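Local coordinates for protein heme oxygenase (Leptospira interrogans, PDB 5KZL) that catalyses the oxygen-dependent breakdown of heme, as a heme oxygenase that holds its heme substrate in a pocket of a mainly helical fold, at residues R32-G37 / Q141-V146. The protein carries 1 engineered substitution. Sequence-based numbering, arbitrary orientation.
Sequences RSFMKG and QILKKV. Engineered in segment 32-37: Ser33 (natural residue Cys). With HEM (protoporphyrin IX containing Fe), chain B.
Gly37 and Val146 bring the two backbones nearest, with 5.8 Å between their CA atoms, where the C-terminal end of helix 29-36 meets helix 125-151. The local axes, 32-36 and 141-146, are almost perpendicular at 83° and approach to 10.5 Å, so contact is made by side chains, and at the helix end by Phe34 O and Gly37 CA, both touching Val146 CG1. Gly37 leaves the helix with positive phi in a Schellman motif, and its N donates to Phe34 O. That same carbonyl oxygen lies 3.1 Å from Val146 CG1, a tight approach made by a methyl group. With CG1 anti to the backbone N (chi1 169°), Val146 extends this methyl toward helix 29-36, where it also meets Phe34 CD1 at 3.7 Å, oblique to the ring. Leu143 CD2 comes over one face of the same ring, 4.1 Å from Phe34 CZ, the two side chains crossing at about a right angle. Phe34 is buried, and Leu39 and Tyr162 also pack against it. Met35 starts out away from helix 125-151, but bends at chi2 (-51°) and chi3 return its CE to within 3.6 Å of Leu143 CD2; CE also lies above the Phe34 ring, offset toward the rim. The heme edge packs against this cluster: its vinyl carbon CAC is 3.5 Å from Met35 SD and 3.7 Å from Leu143 CD2, Met35 CE also meets the CMC methyl, and Ile142 CG2 touches the vinyl end, CBC. Met35, Ile142 and Leu143 belong to the heme pocket, which the two crossed helices line at the CAC/CBC vinyl within the all-alpha heme oxygenase fold.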
loop_
_atom_site.group_PDB
_atom_site.type_symbol
_atom_site.label_atom_id
_atom_site.label_comp_id
_atom_site.label_asym_id
_atom_site.label_seq_id
_atom_site.Cartn_x
_atom_site.Cartn_y
_atom_site.Cartn_z
ATOM N N ARG A 32 -3.713 1.264 16.498
ATOM C CA ARG A 32 -4.697 0.932 17.548
ATOM C C ARG A 32 -5.701 2.069 17.752
ATOM O O ARG A 32 -6.908 1.819 17.796
ATOM C CB ARG A 32 -4.023 0.639 18.889
ATOM C CG ARG A 32 -3.793 -0.822 19.209
ATOM C CD ARG A 32 -3.434 -0.980 20.684
ATOM N NE ARG A 32 -2.313 -0.110 21.068
ATOM C CZ ARG A 32 -1.026 -0.413 20.911
ATOM N NH1 ARG A 32 -0.088 0.454 21.265
ATOM N NH2 ARG A 32 -0.668 -1.589 20.402
ATOM N N SER A 33 -5.202 3.326 17.862
ATOM C CA SER A 33 -6.071 4.477 18.068
ATOM C C SER A 33 -6.958 4.704 16.859
ATOM O O SER A 33 -8.159 4.889 17.031
ATOM C CB SER A 33 -5.268 5.723 18.424
ATOM O OG SER A 33 -4.565 5.516 19.640
ATOM N N PHE A 34 -6.378 4.622 15.634
ATOM C CA PHE A 34 -7.089 4.740 14.361
ATOM C C PHE A 34 -8.247 3.725 14.362
ATOM O O PHE A 34 -9.370 4.102 14.048
ATOM C CB PHE A 34 -6.105 4.480 13.196
ATOM C CG PHE A 34 -6.494 4.814 11.768
ATOM C CD1 PHE A 34 -7.768 5.290 11.459
ATOM C CD2 PHE A 34 -5.586 4.650 10.731
ATOM C CE1 PHE A 34 -8.130 5.567 10.134
ATOM C CE2 PHE A 34 -5.949 4.928 9.409
ATOM C CZ PHE A 34 -7.216 5.390 9.119
ATOM N N MET A 35 -8.003 2.478 14.823
ATOM C CA MET A 35 -9.041 1.444 14.893
ATOM C C MET A 35 -10.130 1.749 15.931
ATOM O O MET A 35 -11.275 1.340 15.743
ATOM C CB MET A 35 -8.436 0.056 15.085
ATOM C CG MET A 35 -7.685 -0.440 13.860
ATOM S SD MET A 35 -8.662 -0.322 12.332
ATOM C CE MET A 35 -8.093 1.230 11.689
ATOM N N LYS A 36 -9.790 2.517 16.979
ATOM C CA LYS A 36 -10.733 2.946 18.016
ATOM C C LYS A 36 -11.523 4.187 17.557
ATOM O O LYS A 36 -12.485 4.587 18.219
ATOM C CB LYS A 36 -10.000 3.212 19.347
ATOM C CG LYS A 36 -9.632 1.948 20.130
ATOM C CD LYS A 36 -10.817 1.423 20.946
ATOM C CE LYS A 36 -10.453 0.278 21.858
ATOM N NZ LYS A 36 -11.424 0.150 22.978
ATOM N N GLY A 37 -11.126 4.761 16.421
ATOM C CA GLY A 37 -11.763 5.942 15.845
ATOM C C GLY A 37 -11.133 7.245 16.296
ATOM O O GLY A 37 -11.779 8.296 16.246
ATOM N N GLN A 141 -13.113 1.205 1.840
ATOM C CA GLN A 141 -14.445 1.664 2.254
ATOM C C GLN A 141 -14.574 1.789 3.778
ATOM O O GLN A 141 -15.121 2.777 4.267
ATOM C CB GLN A 141 -15.582 0.812 1.646
ATOM C CG GLN A 141 -15.744 0.997 0.134
ATOM C CD GLN A 141 -15.907 2.442 -0.294
ATOM O OE1 GLN A 141 -14.975 3.070 -0.822
ATOM N NE2 GLN A 141 -17.091 3.003 -0.067
ATOM N N ILE A 142 -14.008 0.822 4.521
ATOM C CA ILE A 142 -14.021 0.821 5.985
ATOM C C ILE A 142 -13.154 1.956 6.535
ATOM O O ILE A 142 -13.622 2.714 7.379
ATOM C CB ILE A 142 -13.589 -0.539 6.563
ATOM C CG1 ILE A 142 -14.614 -1.637 6.217
ATOM C CG2 ILE A 142 -13.327 -0.450 8.080
ATOM C CD1 ILE A 142 -14.087 -3.047 6.374
ATOM N N LEU A 143 -11.896 2.055 6.054
ATOM C CA LEU A 143 -10.919 3.035 6.520
ATOM C C LEU A 143 -11.323 4.479 6.222
ATOM O O LEU A 143 -11.126 5.335 7.090
ATOM C CB LEU A 143 -9.511 2.705 5.985
ATOM C CG LEU A 143 -8.834 1.445 6.593
ATOM C CD1 LEU A 143 -7.548 1.096 5.830
ATOM C CD2 LEU A 143 -8.547 1.619 8.095
ATOM N N LYS A 144 -11.943 4.750 5.045
ATOM C CA LYS A 144 -12.374 6.117 4.749
ATOM C C LYS A 144 -13.440 6.606 5.749
ATOM O O LYS A 144 -13.359 7.749 6.189
ATOM C CB LYS A 144 -12.796 6.314 3.289
ATOM C CG LYS A 144 -14.137 5.759 2.872
ATOM C CD LYS A 144 -14.270 5.936 1.368
ATOM C CE LYS A 144 -15.698 5.842 0.894
ATOM N NZ LYS A 144 -15.774 5.826 -0.597
ATOM N N LYS A 145 -14.377 5.732 6.154
ATOM C CA LYS A 145 -15.416 6.079 7.136
ATOM C C LYS A 145 -14.812 6.297 8.518
ATOM O O LYS A 145 -15.198 7.250 9.193
ATOM C CB LYS A 145 -16.531 5.012 7.184
ATOM C CG LYS A 145 -17.356 4.933 5.902
ATOM C CD LYS A 145 -18.740 4.349 6.201
ATOM C CE LYS A 145 -19.597 4.236 4.966
ATOM N NZ LYS A 145 -21.042 4.194 5.310
ATOM N N VAL A 146 -13.864 5.429 8.942
ATOM C CA VAL A 146 -13.176 5.543 10.236
ATOM C C VAL A 146 -12.415 6.895 10.263
ATOM O O VAL A 146 -12.604 7.679 11.196
ATOM C CB VAL A 146 -12.246 4.322 10.523
ATOM C CG1 VAL A 146 -11.339 4.570 11.721
ATOM C CG2 VAL A 146 -13.051 3.042 10.721
HETATM C CHA HEM B . -7.284 -7.427 3.947
HETATM C CHB HEM B . -2.966 -5.470 4.059
HETATM C CHC HEM B . -4.294 -3.013 7.939
HETATM C CHD HEM B . -8.732 -4.287 7.220
HETATM C C1A HEM B . -6.008 -7.094 3.649
HETATM C C2A HEM B . -5.242 -7.732 2.619
HETATM C C3A HEM B . -4.026 -7.197 2.677
HETATM C C4A HEM B . -4.027 -6.235 3.687
HETATM C CMA HEM B . -2.873 -7.497 1.801
HETATM C CAA HEM B . -5.702 -8.794 1.651
HETATM C CBA HEM B . -5.728 -10.209 2.273
HETATM C CGA HEM B . -6.028 -11.210 1.237
HETATM O O1A HEM B . -5.238 -12.062 0.970
HETATM O O2A HEM B . -7.100 -11.133 0.658
HETATM C C1B HEM B . -2.927 -4.627 5.157
HETATM C C2B HEM B . -1.723 -3.951 5.616
HETATM C C3B HEM B . -2.122 -3.270 6.708
HETATM C C4B HEM B . -3.553 -3.547 6.906
HETATM C CMB HEM B . -0.363 -3.955 5.007
HETATM C CAB HEM B . -1.393 -2.438 7.580
HETATM C CBB HEM B . -0.167 -2.520 7.466
HETATM C C1C HEM B . -5.639 -2.991 8.035
HETATM C C2C HEM B . -6.418 -2.102 8.826
HETATM C C3C HEM B . -7.690 -2.475 8.599
HETATM C C4C HEM B . -7.682 -3.559 7.650
HETATM C CMC HEM B . -5.904 -0.974 9.721
HETATM C CAC HEM B . -8.838 -1.854 9.218
HETATM C CBC HEM B . -9.991 -1.965 8.696
HETATM C C1D HEM B . -8.681 -5.338 6.328
HETATM C C2D HEM B . -9.875 -6.137 5.952
HETATM C C3D HEM B . -9.473 -6.974 5.028
HETATM C C4D HEM B . -8.037 -6.719 4.846
HETATM C CMD HEM B . -11.261 -5.963 6.465
HETATM C CAD HEM B . -10.327 -8.018 4.363
HETATM C CBD HEM B . -11.257 -7.477 3.341
HETATM C CGD HEM B . -12.078 -8.533 2.675
HETATM O O1D HEM B . -11.783 -9.665 2.734
HETATM O O2D HEM B . -13.037 -8.175 2.061
HETATM N NA HEM B . -5.197 -6.229 4.268
HETATM N NB HEM B . -3.872 -4.351 5.988
HETATM N NC HEM B . -6.431 -3.817 7.389
HETATM N ND HEM B . -7.638 -5.733 5.630
HETATM FE FE HEM B . -5.822 -5.067 5.823
HETATM O O HOH W 1 -6.351 -3.323 4.456
#